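Local coordinates for cytolethal distending toxin protein B (Haemophilus ducreyi, PDB 1SR4) that probably acts as a DNase I-like nuclease, the DNA-damaging subunit of a bacterial genotoxin, at residues 145-150 with 178-183; 153-158 with 170-175; 192-197 with 225-230; 197-202 with 217-222. One frame throughout, in Å; residues are numbered along the deposited sequence.

Overall arrangement
The four contacts lie in one half of an alpha/beta protein of the DNase I-like family, around the six-stranded sheet that holds strands 171-175, 216-221 and 200-202 side by side. Along the chain, contact 2 falls between the segments of contact 1, and contact 4 lies within the span of contact 3, starting at the shared Glu197. Contacts 1 and 2 share helix 147-159, their centres about 15 Å apart. Contact 4 has its centre about 9 Å from those of contact 2, through neighbouring strands 171-175 and 216-221, and of surface contact 3. Contacts 1 and 2 set helix 147-159 against the sheet and its following loop, contact 4 pairs the edge strand, and contact 3 ties a surface loop to helix 193-197.

Contact 1: residues 145-150 with 178-183; sequences SDAVSL and FNRAPA
Ala147 meets two quite different side chains with its single methyl group. The guanidinium of Arg180 comes nearest, its NH1 lying 3.6 Å from Ala147 CB at a slant, while Phe178 brings CD1 to 4.3 Å from the same carbon. The methyl sits at the edge of the phenyl ring, near its plane; a small methyl suits a place approached by a ring and a guanidinium at once. Arg180 begins with CG between its backbone N and carbonyl carbon (chi1 60°), and a bend at chi3 (-69°) turns the end of the chain toward the start of helix 147-159. There it also passes Val148, whose CG2 is 4.3 Å from NH1.

The polar link across the contact is a water molecule lying in the guanidinium plane, at its edge. It accepts hydrogen bonds from Arg180 NH1 (2.9 Å) and from Val148 N (3.1 Å), and it donates one to Ser145 O (2.7 Å). A long, flexible arginine suits this place, since its aliphatic part spans the gap and its planar end offers N-H groups in several directions: NE is hydrogen-bonded to Asn184, and NH1 makes a weak further bond to Gly144 O.

Phe178 and Asn179 end the Gly-Asp-Phe-Asn sequence characteristic of DNase I-like enzymes. The phenyl ring stacks on Tyr217 of strand 216-221 and also touches Val137 of strand 132-138. Helix 182-189 closes over the junction, Leu185 reaching both Ala147 and Phe178, and Ala188 reaching both Val148 and Arg180.

Contact 2: residues 153-158 with 170-175; sequences NIFTTF and YSWMVV
Ile154 has CG1 anti to its carbonyl carbon (chi1 -71°), which leaves CG2 anti to the backbone N, and Trp172 places CG between its own N and carbonyl carbon (chi1 49°); together these torsions set the methyl over the indole. CG2 stands 3.8 Å from the centroid of the six-membered ring and 13° off its normal, a CH-pi contact over the face. The other branch of Ile154 meets Val174 tip to tip, CD1 to CG2 at 3.5 Å. Phe155 brings its ring edge to Trp172, with CD1 4.0 Å from CZ2.

At the other end of the indole, Phe158 is nearly parallel to the five-membered ring but slid aside, with centroids 5.2 Å apart and little overlap. Its CD1 also lies 3.7 Å from CD2 of Tyr170, at the edge of the tyrosine ring. Broad, flat residues suit this buried interface, while the one polar atom of the indole, Trp172 NE1, is hydrogen-bonded to Asn159.

The helix runs antiparallel to strand 171-175, their axes 10.2 Å apart. Helix 147-159 links the neighbouring parallel strands 132-138 and 171-175, making a beta-alpha-beta crossover packed on one sheet of the DNase I-like sandwich.

Contact 3: residues 192-197 with 225-230; sequences EPAVSE and LPRREQ
The carbonyl oxygen of Glu197 is gripped by two donors. Arg228 N gives it a nearly straight hydrogen bond of 2.8 Å (170° at the hydrogen), and a water donates to it at 2.8 Å. That water in turn accepts from Gln230 N at 3.2 Å, so a single carbonyl ties down two backbone amides of the loop.

The loop residues Pro226 to Glu229 form a type II beta turn, closed by a bond from Glu229 N to Pro226 O. Arg228, with its positive phi of 69°, occupies the third position, and the turn presents its amide to helix 193-197. This is a joint between a short surface helix and the loop connecting strands 216-221 and 235-239.

The side chains form a loose salt-bridge network round the Glu197 carboxylate. Arg228 lies alongside Glu197, pointing the same way, its NH1 3.9 Å from OE2 in a long ion pair. Arg227 crosses the glutamate obliquely, the guanidinium turned 81° from the carboxylate plane; its ion pair with OE1 is also long, and the position of OE1 is uncertain. The end of Arg227 reaches the preceding turn of the helix, NH2 4.0 Å from the small methyl CB of Ala194. Long charged chains suit this exposed surface. Both arginines also touch a crystal neighbour, so crystal packing may influence their outer ends. Buried Gln230 turns inward, where its OE1 accepts from Asp222 N.

Contact 4: residues 197-202 with 217-222; sequences ENTIII and YAILHD
Ile200 lies side by side with Leu220, both pointing the same way, and its CG2 is 3.6 Å from Leu220 CD1. On the same face of the sheet Ile202 crosses this leucine obliquely, bringing CD1 to 3.5 Å from Leu220 CD2. Leu220 is thus touched by both isoleucines, one at each methyl; chi1 62° swings its CG to this side, and chi2 84° then sends CD1 to Ile200 and CD2 to Ile202. Ile201 and Ile219 share the other face, their side chains set at a slant to each other, and Ile201 CG2 lies 3.7 Å from Tyr217 CD1. Beta-branched residues suit the extended backbone here, and their bulk fills both faces.

Between the two faces runs an antiparallel ladder. Ile200-Leu220 and Ile202-Ala218 are hydrogen-bonded pairs, each joined by two N-H to O=C bonds, such as Ile202 N to Ala218 O at 2.8 Å; Ile201-Ile219 between them is a non-hydrogen-bonded pair. Small Ala218 touches Val175 of the next strand inward, and strand 200-202 is the outermost on this side of the sheet within the chain.

Beyond the ladder, His221 takes up the pairing with its side chain. ND1 donates to Asn198 O at 2.8 Å, the acceptor lying in the ring plane and the donor in the carbonyl plane, and the ring itself meets Trp172. Thr199 OG1 bonds to Val195 O, and Tyr217 OH to Arg180 O. The bond from His221 implies a proton on ND1, and it extends the grip of the sheet past the last backbone pair into the turn that leads from helix 193-197.

Contact 1: residues 145-150 with 178-183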
loop_
_atom_site.group_PDB
_atom_site.type_symbol
_atom_site.label_atom_id
_atom_site.label_comp_id
_atom_site.label_asym_id
_atom_site.label_seq_id
_atom_site.Cartn_x
_atom_site.Cartn_y
_atom_site.Cartn_z
ATOM N N SER B 145 6.421 -23.896 9.328
ATOM C CA SER B 145 7.131 -25.179 9.379
ATOM C C SER B 145 7.334 -25.867 8.036
ATOM O O SER B 145 8.217 -26.716 7.900
ATOM C CB SER B 145 6.397 -26.131 10.326
ATOM O OG SER B 145 5.127 -26.479 9.797
ATOM N N ASP B 146 6.519 -25.499 7.054
ATOM C CA ASP B 146 6.596 -26.070 5.717
ATOM C C ASP B 146 7.606 -25.352 4.827
ATOM O O ASP B 146 7.899 -25.809 3.720
ATOM C CB ASP B 146 5.208 -25.999 5.058
ATOM C CG ASP B 146 4.637 -24.565 5.022
ATOM O OD1 ASP B 146 4.834 -23.799 5.988
ATOM O OD2 ASP B 146 3.966 -24.209 4.034
ATOM N N ALA B 147 8.155 -24.242 5.311
ATOM C CA ALA B 147 9.066 -23.425 4.509
ATOM C C ALA B 147 10.364 -24.047 3.996
ATOM O O ALA B 147 10.757 -23.823 2.848
ATOM C CB ALA B 147 9.375 -22.137 5.265
ATOM N N VAL B 148 11.045 -24.820 4.830
ATOM C CA VAL B 148 12.298 -25.411 4.388
ATOM C C VAL B 148 12.124 -26.400 3.238
ATOM O O VAL B 148 12.868 -26.326 2.249
ATOM C CB VAL B 148 13.049 -26.085 5.568
ATOM C CG1 VAL B 148 14.181 -26.965 5.037
ATOM C CG2 VAL B 148 13.622 -25.006 6.490
ATOM N N SER B 149 11.163 -27.324 3.347
ATOM C CA SER B 149 10.958 -28.285 2.256
ATOM C C SER B 149 10.385 -27.593 1.021
ATOM O O SER B 149 10.619 -28.029 -0.108
ATOM C CB SER B 149 10.061 -29.470 2.689
ATOM O OG SER B 149 8.738 -29.087 2.979
ATOM N N LEU B 150 9.653 -26.503 1.220
ATOM C CA LEU B 150 9.105 -25.761 0.081
ATOM C C LEU B 150 10.280 -25.158 -0.709
ATOM O O LEU B 150 10.353 -25.299 -1.926
ATOM C CB LEU B 150 8.163 -24.646 0.552
ATOM C CG LEU B 150 7.398 -23.883 -0.541
ATOM C CD1 LEU B 150 6.557 -24.857 -1.347
ATOM C CD2 LEU B 150 6.505 -22.812 0.089
ATOM N N PHE B 178 6.304 -15.751 5.156
ATOM C CA PHE B 178 6.978 -16.948 5.651
ATOM C C PHE B 178 6.560 -17.333 7.057
ATOM O O PHE B 178 6.836 -18.440 7.514
ATOM C CB PHE B 178 8.497 -16.761 5.588
ATOM C CG PHE B 178 9.050 -16.881 4.199
ATOM C CD1 PHE B 178 9.439 -18.117 3.701
ATOM C CD2 PHE B 178 9.156 -15.762 3.375
ATOM C CE1 PHE B 178 9.934 -18.249 2.405
ATOM C CE2 PHE B 178 9.648 -15.883 2.076
ATOM C CZ PHE B 178 10.040 -17.134 1.592
ATOM N N ASN B 179 5.901 -16.414 7.748
ATOM C CA ASN B 179 5.424 -16.686 9.088
ATOM C C ASN B 179 6.488 -17.127 10.088
ATOM O O ASN B 179 6.206 -17.913 10.980
ATOM C CB ASN B 179 4.280 -17.718 9.045
ATOM C CG ASN B 179 2.909 -17.055 9.012
ATOM O OD1 ASN B 179 2.673 -16.111 9.756
ATOM N ND2 ASN B 179 2.001 -17.546 8.164
ATOM N N ARG B 180 7.703 -16.615 9.938
ATOM C CA ARG B 180 8.798 -16.919 10.867
ATOM C C ARG B 180 9.874 -15.883 10.599
ATOM O O ARG B 180 9.935 -15.321 9.507
ATOM C CB ARG B 180 9.350 -18.335 10.644
ATOM C CG ARG B 180 9.912 -18.571 9.241
ATOM C CD ARG B 180 9.978 -20.054 8.912
ATOM N NE ARG B 180 10.991 -20.752 9.697
ATOM C CZ ARG B 180 11.278 -22.041 9.537
ATOM N NH1 ARG B 180 10.625 -22.759 8.629
ATOM N NH2 ARG B 180 12.222 -22.611 10.267
ATOM N N ALA B 181 10.714 -15.615 11.589
ATOM C CA ALA B 181 11.763 -14.625 11.438
ATOM C C ALA B 181 12.777 -15.037 10.380
ATOM O O ALA B 181 13.025 -16.222 10.159
ATOM C CB ALA B 181 12.457 -14.409 12.777
ATOM N N PRO B 182 13.370 -14.059 9.695
ATOM C CA PRO B 182 14.359 -14.392 8.663
ATOM C C PRO B 182 15.516 -15.245 9.217
ATOM O O PRO B 182 15.967 -16.191 8.569
ATOM C CB PRO B 182 14.831 -13.023 8.184
ATOM C CG PRO B 182 13.616 -12.163 8.367
ATOM C CD PRO B 182 13.040 -12.624 9.685
ATOM N N ALA B 183 16.001 -14.902 10.409
ATOM C CA ALA B 183 17.107 -15.647 11.012
ATOM C C ALA B 183 16.689 -17.063 11.385
ATOM O O ALA B 183 17.493 -17.991 11.320
ATOM C CB ALA B 183 17.632 -14.919 12.263
HETATM O O HOH W 1 10.716 -25.585 7.795
#

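Contact 2: residues 153-158 with 170-175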
loop_
_atom_site.group_PDB
_atom_site.type_symbol
_atom_site.label_atom_id
_atom_site.label_comp_id
_atom_site.label_asym_id
_atom_site.label_seq_id
_atom_site.Cartn_x
_atom_site.Cartn_y
_atom_site.Cartn_z
ATOM N N ASN B 153 12.283 -27.939 -2.439
ATOM C CA ASN B 153 11.637 -28.464 -3.638
ATOM C C ASN B 153 11.740 -27.473 -4.798
ATOM O O ASN B 153 11.869 -27.873 -5.955
ATOM C CB ASN B 153 10.172 -28.821 -3.371
ATOM C CG ASN B 153 10.024 -30.093 -2.545
ATOM O OD1 ASN B 153 10.982 -30.839 -2.371
ATOM N ND2 ASN B 153 8.820 -30.349 -2.049
ATOM N N ILE B 154 11.677 -26.179 -4.499
ATOM C CA ILE B 154 11.804 -25.178 -5.553
ATOM C C ILE B 154 13.225 -25.280 -6.107
ATOM O O ILE B 154 13.430 -25.284 -7.320
ATOM C CB ILE B 154 11.542 -23.744 -5.010
ATOM C CG1 ILE B 154 10.046 -23.586 -4.685
ATOM C CG2 ILE B 154 12.002 -22.696 -6.029
ATOM C CD1 ILE B 154 9.701 -22.286 -3.989
ATOM N N PHE B 155 14.202 -25.380 -5.210
ATOM C CA PHE B 155 15.607 -25.496 -5.612
ATOM C C PHE B 155 15.836 -26.686 -6.553
ATOM O O PHE B 155 16.394 -26.534 -7.643
ATOM C CB PHE B 155 16.500 -25.661 -4.375
ATOM C CG PHE B 155 17.957 -25.897 -4.699
ATOM C CD1 PHE B 155 18.769 -24.853 -5.127
ATOM C CD2 PHE B 155 18.509 -27.171 -4.592
ATOM C CE1 PHE B 155 20.114 -25.077 -5.445
ATOM C CE2 PHE B 155 19.845 -27.404 -4.905
ATOM C CZ PHE B 155 20.649 -26.358 -5.333
ATOM N N THR B 156 15.414 -27.873 -6.131
ATOM C CA THR B 156 15.605 -29.073 -6.941
ATOM C C THR B 156 14.866 -28.973 -8.269
ATOM O O THR B 156 15.278 -29.577 -9.255
ATOM C CB THR B 156 15.126 -30.329 -6.203
ATOM O OG1 THR B 156 13.715 -30.247 -6.000
ATOM C CG2 THR B 156 15.792 -30.437 -4.849
ATOM N N THR B 157 13.773 -28.213 -8.289
ATOM C CA THR B 157 12.994 -28.020 -9.506
ATOM C C THR B 157 13.835 -27.388 -10.606
ATOM O O THR B 157 13.710 -27.740 -11.779
ATOM C CB THR B 157 11.781 -27.101 -9.253
ATOM O OG1 THR B 157 10.835 -27.774 -8.421
ATOM C CG2 THR B 157 11.120 -26.706 -10.567
ATOM N N PHE B 158 14.697 -26.455 -10.227
ATOM C CA PHE B 158 15.524 -25.752 -11.196
ATOM C C PHE B 158 16.990 -26.124 -11.165
ATOM O O PHE B 158 17.667 -26.062 -12.189
ATOM C CB PHE B 158 15.419 -24.237 -10.973
ATOM C CG PHE B 158 14.035 -23.691 -11.160
ATOM C CD1 PHE B 158 13.503 -23.537 -12.430
ATOM C CD2 PHE B 158 13.252 -23.362 -10.059
ATOM C CE1 PHE B 158 12.205 -23.064 -12.607
ATOM C CE2 PHE B 158 11.947 -22.886 -10.225
ATOM C CZ PHE B 158 11.424 -22.739 -11.497
ATOM N N TYR B 170 18.249 -20.398 -14.871
ATOM C CA TYR B 170 17.175 -19.569 -14.326
ATOM C C TYR B 170 17.471 -19.011 -12.943
ATOM O O TYR B 170 18.016 -19.703 -12.081
ATOM C CB TYR B 170 15.868 -20.358 -14.222
ATOM C CG TYR B 170 15.172 -20.711 -15.519
ATOM C CD1 TYR B 170 15.641 -20.263 -16.756
ATOM C CD2 TYR B 170 14.024 -21.493 -15.500
ATOM C CE1 TYR B 170 14.970 -20.595 -17.943
ATOM C CE2 TYR B 170 13.355 -21.829 -16.661
ATOM C CZ TYR B 170 13.824 -21.380 -17.873
ATOM O OH TYR B 170 13.117 -21.694 -19.002
ATOM N N SER B 171 17.118 -17.749 -12.744
ATOM C CA SER B 171 17.246 -17.129 -11.441
ATOM C C SER B 171 15.815 -17.219 -10.900
ATOM O O SER B 171 14.862 -17.109 -11.669
ATOM C CB SER B 171 17.658 -15.660 -11.575
ATOM O OG SER B 171 19.041 -15.532 -11.848
ATOM N N TRP B 172 15.656 -17.444 -9.601
ATOM C CA TRP B 172 14.320 -17.521 -9.016
ATOM C C TRP B 172 14.271 -16.787 -7.677
ATOM O O TRP B 172 15.272 -16.710 -6.966
ATOM C CB TRP B 172 13.844 -18.971 -8.843
ATOM C CG TRP B 172 14.799 -19.926 -8.174
ATOM C CD1 TRP B 172 15.697 -20.748 -8.790
ATOM C CD2 TRP B 172 14.892 -20.212 -6.772
ATOM N NE1 TRP B 172 16.335 -21.535 -7.861
ATOM C CE2 TRP B 172 15.860 -21.226 -6.615
ATOM C CE3 TRP B 172 14.251 -19.707 -5.630
ATOM C CZ2 TRP B 172 16.203 -21.753 -5.367
ATOM C CZ3 TRP B 172 14.594 -20.233 -4.381
ATOM C CH2 TRP B 172 15.561 -21.245 -4.265
ATOM N N MET B 173 13.093 -16.255 -7.361
ATOM C CA MET B 173 12.849 -15.474 -6.153
ATOM C C MET B 173 11.528 -15.936 -5.518
ATOM O O MET B 173 10.495 -15.936 -6.177
ATOM C CB MET B 173 12.721 -14.016 -6.571
ATOM C CG MET B 173 13.165 -13.013 -5.578
ATOM S SD MET B 173 12.970 -11.367 -6.294
ATOM C CE MET B 173 12.866 -10.461 -4.838
ATOM N N VAL B 174 11.570 -16.308 -4.244
ATOM C CA VAL B 174 10.393 -16.776 -3.516
ATOM C C VAL B 174 10.036 -15.648 -2.546
ATOM O O VAL B 174 10.801 -15.344 -1.638
ATOM C CB VAL B 174 10.724 -18.075 -2.754
ATOM C CG1 VAL B 174 9.501 -18.570 -2.007
ATOM C CG2 VAL B 174 11.217 -19.123 -3.743
ATOM N N VAL B 175 8.874 -15.033 -2.753
ATOM C CA VAL B 175 8.442 -13.876 -1.962
ATOM C C VAL B 175 7.080 -14.041 -1.303
ATOM O O VAL B 175 6.114 -14.437 -1.946
ATOM C CB VAL B 175 8.360 -12.631 -2.866
ATOM C CG1 VAL B 175 8.122 -11.379 -2.032
ATOM C CG2 VAL B 175 9.641 -12.524 -3.704
#

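Contact 3: residues 192-197 with 225-230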
loop_
_atom_site.group_PDB
_atom_site.type_symbol
_atom_site.label_atom_id
_atom_site.label_comp_id
_atom_site.label_asym_id
_atom_site.label_seq_id
_atom_site.Cartn_x
_atom_site.Cartn_y
_atom_site.Cartn_z
ATOM N N GLU B 192 19.961 -28.206 4.757
ATOM C CA GLU B 192 19.996 -28.532 3.328
ATOM C C GLU B 192 21.146 -27.691 2.809
ATOM O O GLU B 192 20.935 -26.637 2.212
ATOM C CB GLU B 192 18.707 -28.106 2.609
ATOM C CG GLU B 192 17.451 -28.903 2.939
ATOM C CD GLU B 192 17.486 -30.338 2.435
ATOM O OE1 GLU B 192 18.111 -30.614 1.384
ATOM O OE2 GLU B 192 16.861 -31.195 3.089
ATOM N N PRO B 193 22.386 -28.153 3.027
ATOM C CA PRO B 193 23.581 -27.429 2.587
ATOM C C PRO B 193 23.551 -26.870 1.171
ATOM O O PRO B 193 23.864 -25.706 0.970
ATOM C CB PRO B 193 24.701 -28.452 2.793
ATOM C CG PRO B 193 24.203 -29.249 3.974
ATOM C CD PRO B 193 22.750 -29.462 3.599
ATOM N N ALA B 194 23.177 -27.679 0.188
ATOM C CA ALA B 194 23.161 -27.187 -1.185
ATOM C C ALA B 194 22.160 -26.046 -1.400
ATOM O O ALA B 194 22.413 -25.116 -2.166
ATOM C CB ALA B 194 22.873 -28.333 -2.157
ATOM N N VAL B 195 21.026 -26.117 -0.724
ATOM C CA VAL B 195 20.014 -25.082 -0.860
ATOM C C VAL B 195 20.504 -23.816 -0.174
ATOM O O VAL B 195 20.489 -22.718 -0.751
ATOM C CB VAL B 195 18.687 -25.523 -0.211
ATOM C CG1 VAL B 195 17.681 -24.379 -0.260
ATOM C CG2 VAL B 195 18.142 -26.740 -0.932
ATOM N N SER B 196 20.942 -23.997 1.065
ATOM C CA SER B 196 21.444 -22.924 1.904
ATOM C C SER B 196 22.584 -22.157 1.236
ATOM O O SER B 196 22.649 -20.929 1.305
ATOM C CB SER B 196 21.918 -23.524 3.230
ATOM O OG SER B 196 22.413 -22.544 4.125
ATOM N N GLU B 197 23.480 -22.876 0.575
ATOM C CA GLU B 197 24.612 -22.225 -0.069
ATOM C C GLU B 197 24.265 -21.584 -1.414
ATOM O O GLU B 197 24.997 -20.740 -1.917
ATOM C CB GLU B 197 25.761 -23.229 -0.225
ATOM C CG GLU B 197 26.209 -23.823 1.117
ATOM C CD GLU B 197 27.473 -24.663 1.014
ATOM O OE1 GLU B 197 27.840 -25.051 -0.122
ATOM O OE2 GLU B 197 28.086 -24.937 2.076
ATOM N N LEU B 225 25.452 -15.787 -9.716
ATOM C CA LEU B 225 26.399 -15.873 -8.619
ATOM C C LEU B 225 26.700 -17.318 -8.243
ATOM O O LEU B 225 25.825 -18.177 -8.279
ATOM C CB LEU B 225 25.869 -15.086 -7.414
ATOM C CG LEU B 225 25.602 -13.579 -7.621
ATOM C CD1 LEU B 225 25.026 -12.978 -6.336
ATOM C CD2 LEU B 225 26.898 -12.852 -8.002
ATOM N N PRO B 226 27.956 -17.605 -7.886
ATOM C CA PRO B 226 28.307 -18.979 -7.520
ATOM C C PRO B 226 27.851 -19.359 -6.113
ATOM O O PRO B 226 27.454 -18.502 -5.313
ATOM C CB PRO B 226 29.840 -18.997 -7.643
ATOM C CG PRO B 226 30.163 -17.768 -8.493
ATOM C CD PRO B 226 29.162 -16.772 -7.996
ATOM N N ARG B 227 27.917 -20.653 -5.822
ATOM C CA ARG B 227 27.553 -21.163 -4.514
ATOM C C ARG B 227 28.345 -20.393 -3.465
ATOM O O ARG B 227 29.494 -20.019 -3.700
ATOM C CB ARG B 227 27.880 -22.658 -4.405
ATOM C CG ARG B 227 27.636 -23.236 -3.013
ATOM C CD ARG B 227 27.836 -24.745 -2.962
ATOM N NE ARG B 227 27.026 -25.435 -3.963
ATOM C CZ ARG B 227 26.519 -26.654 -3.809
ATOM N NH1 ARG B 227 25.796 -27.199 -4.782
ATOM N NH2 ARG B 227 26.720 -27.325 -2.680
ATOM N N ARG B 228 27.710 -20.143 -2.321
ATOM C CA ARG B 228 28.323 -19.441 -1.204
ATOM C C ARG B 228 28.592 -17.961 -1.468
ATOM O O ARG B 228 29.094 -17.259 -0.595
ATOM C CB ARG B 228 29.625 -20.154 -0.804
ATOM C CG ARG B 228 29.403 -21.593 -0.318
ATOM C CD ARG B 228 30.599 -22.498 -0.587
ATOM N NE ARG B 228 31.813 -22.058 0.096
ATOM C CZ ARG B 228 31.935 -21.948 1.417
ATOM N NH1 ARG B 228 30.907 -22.247 2.204
ATOM N NH2 ARG B 228 33.089 -21.546 1.952
ATOM N N GLU B 229 28.238 -17.480 -2.656
ATOM C CA GLU B 229 28.480 -16.078 -3.001
ATOM C C GLU B 229 27.198 -15.273 -3.253
ATOM O O GLU B 229 27.255 -14.147 -3.754
ATOM C CB GLU B 229 29.369 -16.013 -4.244
ATOM C CG GLU B 229 30.651 -16.826 -4.123
ATOM C CD GLU B 229 31.804 -16.024 -3.554
ATOM O OE1 GLU B 229 31.534 -15.024 -2.859
ATOM O OE2 GLU B 229 32.978 -16.397 -3.797
ATOM N N GLN B 230 26.047 -15.839 -2.902
ATOM C CA GLN B 230 24.767 -15.157 -3.122
ATOM C C GLN B 230 24.646 -13.825 -2.359
ATOM O O GLN B 230 23.902 -12.924 -2.766
ATOM C CB GLN B 230 23.629 -16.094 -2.735
ATOM C CG GLN B 230 23.568 -17.379 -3.572
ATOM C CD GLN B 230 23.096 -17.122 -4.982
ATOM O OE1 GLN B 230 22.145 -16.376 -5.194
ATOM N NE2 GLN B 230 23.755 -17.730 -5.955
HETATM O O HOH W 2 25.493 -18.188 -0.750
#

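Contact 4: residues 197-202 with 217-222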
loop_
_atom_site.group_PDB
_atom_site.type_symbol
_atom_site.label_atom_id
_atom_site.label_comp_id
_atom_site.label_asym_id
_atom_site.label_seq_id
_atom_site.Cartn_x
_atom_site.Cartn_y
_atom_site.Cartn_z
ATOM N N GLU B 197 23.480 -22.876 0.575
ATOM C CA GLU B 197 24.612 -22.225 -0.069
ATOM C C GLU B 197 24.265 -21.584 -1.414
ATOM O O GLU B 197 24.997 -20.740 -1.917
ATOM C CB GLU B 197 25.761 -23.229 -0.225
ATOM C CG GLU B 197 26.209 -23.823 1.117
ATOM C CD GLU B 197 27.473 -24.663 1.014
ATOM O OE1 GLU B 197 27.840 -25.051 -0.122
ATOM O OE2 GLU B 197 28.086 -24.937 2.076
ATOM N N ASN B 198 23.139 -21.965 -1.994
ATOM C CA ASN B 198 22.760 -21.386 -3.278
ATOM C C ASN B 198 21.654 -20.346 -3.164
ATOM O O ASN B 198 21.111 -19.905 -4.173
ATOM C CB ASN B 198 22.341 -22.496 -4.237
ATOM C CG ASN B 198 23.526 -23.258 -4.787
ATOM O OD1 ASN B 198 24.341 -22.704 -5.520
ATOM N ND2 ASN B 198 23.633 -24.533 -4.434
ATOM N N THR B 199 21.322 -19.945 -1.941
ATOM C CA THR B 199 20.263 -18.951 -1.746
ATOM C C THR B 199 20.647 -17.869 -0.764
ATOM O O THR B 199 21.594 -18.013 0.005
ATOM C CB THR B 199 18.972 -19.584 -1.195
ATOM O OG1 THR B 199 19.267 -20.223 0.056
ATOM C CG2 THR B 199 18.400 -20.588 -2.181
ATOM N N ILE B 200 19.889 -16.779 -0.783
ATOM C CA ILE B 200 20.147 -15.695 0.137
ATOM C C ILE B 200 18.802 -15.102 0.543
ATOM O O ILE B 200 17.954 -14.833 -0.307
ATOM C CB ILE B 200 21.084 -14.631 -0.521
ATOM C CG1 ILE B 200 21.597 -13.643 0.532
ATOM C CG2 ILE B 200 20.385 -13.970 -1.701
ATOM C CD1 ILE B 200 20.668 -12.571 0.874
ATOM N N ILE B 201 18.610 -14.944 1.851
ATOM C CA ILE B 201 17.379 -14.374 2.386
ATOM C C ILE B 201 17.523 -12.851 2.368
ATOM O O ILE B 201 18.510 -12.322 2.876
ATOM C CB ILE B 201 17.139 -14.792 3.859
ATOM C CG1 ILE B 201 16.954 -16.313 3.985
ATOM C CG2 ILE B 201 15.911 -14.064 4.409
ATOM C CD1 ILE B 201 15.724 -16.814 3.370
ATOM N N ILE B 202 16.553 -12.157 1.773
ATOM C CA ILE B 202 16.569 -10.694 1.729
ATOM C C ILE B 202 15.327 -10.239 2.489
ATOM O O ILE B 202 14.192 -10.500 2.053
ATOM C CB ILE B 202 16.514 -10.140 0.266
ATOM C CG1 ILE B 202 17.804 -10.485 -0.495
ATOM C CG2 ILE B 202 16.446 -8.622 0.287
ATOM C CD1 ILE B 202 17.855 -11.881 -1.009
ATOM N N TYR B 217 9.095 -11.416 3.500
ATOM C CA TYR B 217 10.365 -11.121 2.873
ATOM C C TYR B 217 10.591 -12.054 1.697
ATOM O O TYR B 217 9.643 -12.628 1.156
ATOM C CB TYR B 217 11.510 -11.214 3.902
ATOM C CG TYR B 217 11.484 -12.451 4.782
ATOM C CD1 TYR B 217 12.193 -13.602 4.433
ATOM C CD2 TYR B 217 10.759 -12.464 5.979
ATOM C CE1 TYR B 217 12.184 -14.744 5.261
ATOM C CE2 TYR B 217 10.739 -13.593 6.810
ATOM C CZ TYR B 217 11.450 -14.728 6.443
ATOM O OH TYR B 217 11.402 -15.852 7.240
ATOM N N ALA B 218 11.839 -12.190 1.284
ATOM C CA ALA B 218 12.134 -13.043 0.147
ATOM C C ALA B 218 13.383 -13.897 0.320
ATOM O O ALA B 218 14.220 -13.646 1.191
ATOM C CB ALA B 218 12.281 -12.173 -1.111
ATOM N N ILE B 219 13.481 -14.932 -0.507
ATOM C CA ILE B 219 14.662 -15.771 -0.547
ATOM C C ILE B 219 14.910 -15.965 -2.040
ATOM O O ILE B 219 13.976 -16.234 -2.812
ATOM C CB ILE B 219 14.488 -17.135 0.173
ATOM C CG1 ILE B 219 15.811 -17.906 0.079
ATOM C CG2 ILE B 219 13.350 -17.938 -0.440
ATOM C CD1 ILE B 219 15.963 -19.029 1.106
ATOM N N LEU B 220 16.150 -15.805 -2.473
ATOM C CA LEU B 220 16.392 -15.946 -3.904
ATOM C C LEU B 220 17.646 -16.693 -4.299
ATOM O O LEU B 220 18.539 -16.903 -3.491
ATOM C CB LEU B 220 16.418 -14.566 -4.554
ATOM C CG LEU B 220 17.498 -13.580 -4.120
ATOM C CD1 LEU B 220 18.792 -13.841 -4.889
ATOM C CD2 LEU B 220 17.015 -12.160 -4.419
ATOM N N HIS B 221 17.676 -17.113 -5.556
ATOM C CA HIS B 221 18.836 -17.788 -6.111
ATOM C C HIS B 221 19.183 -16.988 -7.362
ATOM O O HIS B 221 18.373 -16.890 -8.287
ATOM C CB HIS B 221 18.528 -19.236 -6.510
ATOM C CG HIS B 221 19.594 -19.845 -7.371
ATOM N ND1 HIS B 221 20.886 -20.036 -6.928
ATOM C CD2 HIS B 221 19.586 -20.217 -8.673
ATOM C CE1 HIS B 221 21.628 -20.494 -7.920
ATOM N NE2 HIS B 221 20.864 -20.613 -8.990
ATOM N N ASP B 222 20.362 -16.376 -7.376
ATOM C CA ASP B 222 20.787 -15.615 -8.544
ATOM C C ASP B 222 21.741 -16.494 -9.342
ATOM O O ASP B 222 22.863 -16.736 -8.911
ATOM C CB ASP B 222 21.514 -14.340 -8.133
ATOM C CG ASP B 222 21.941 -13.508 -9.329
ATOM O OD1 ASP B 222 22.044 -14.055 -10.449
ATOM O OD2 ASP B 222 22.186 -12.304 -9.152
#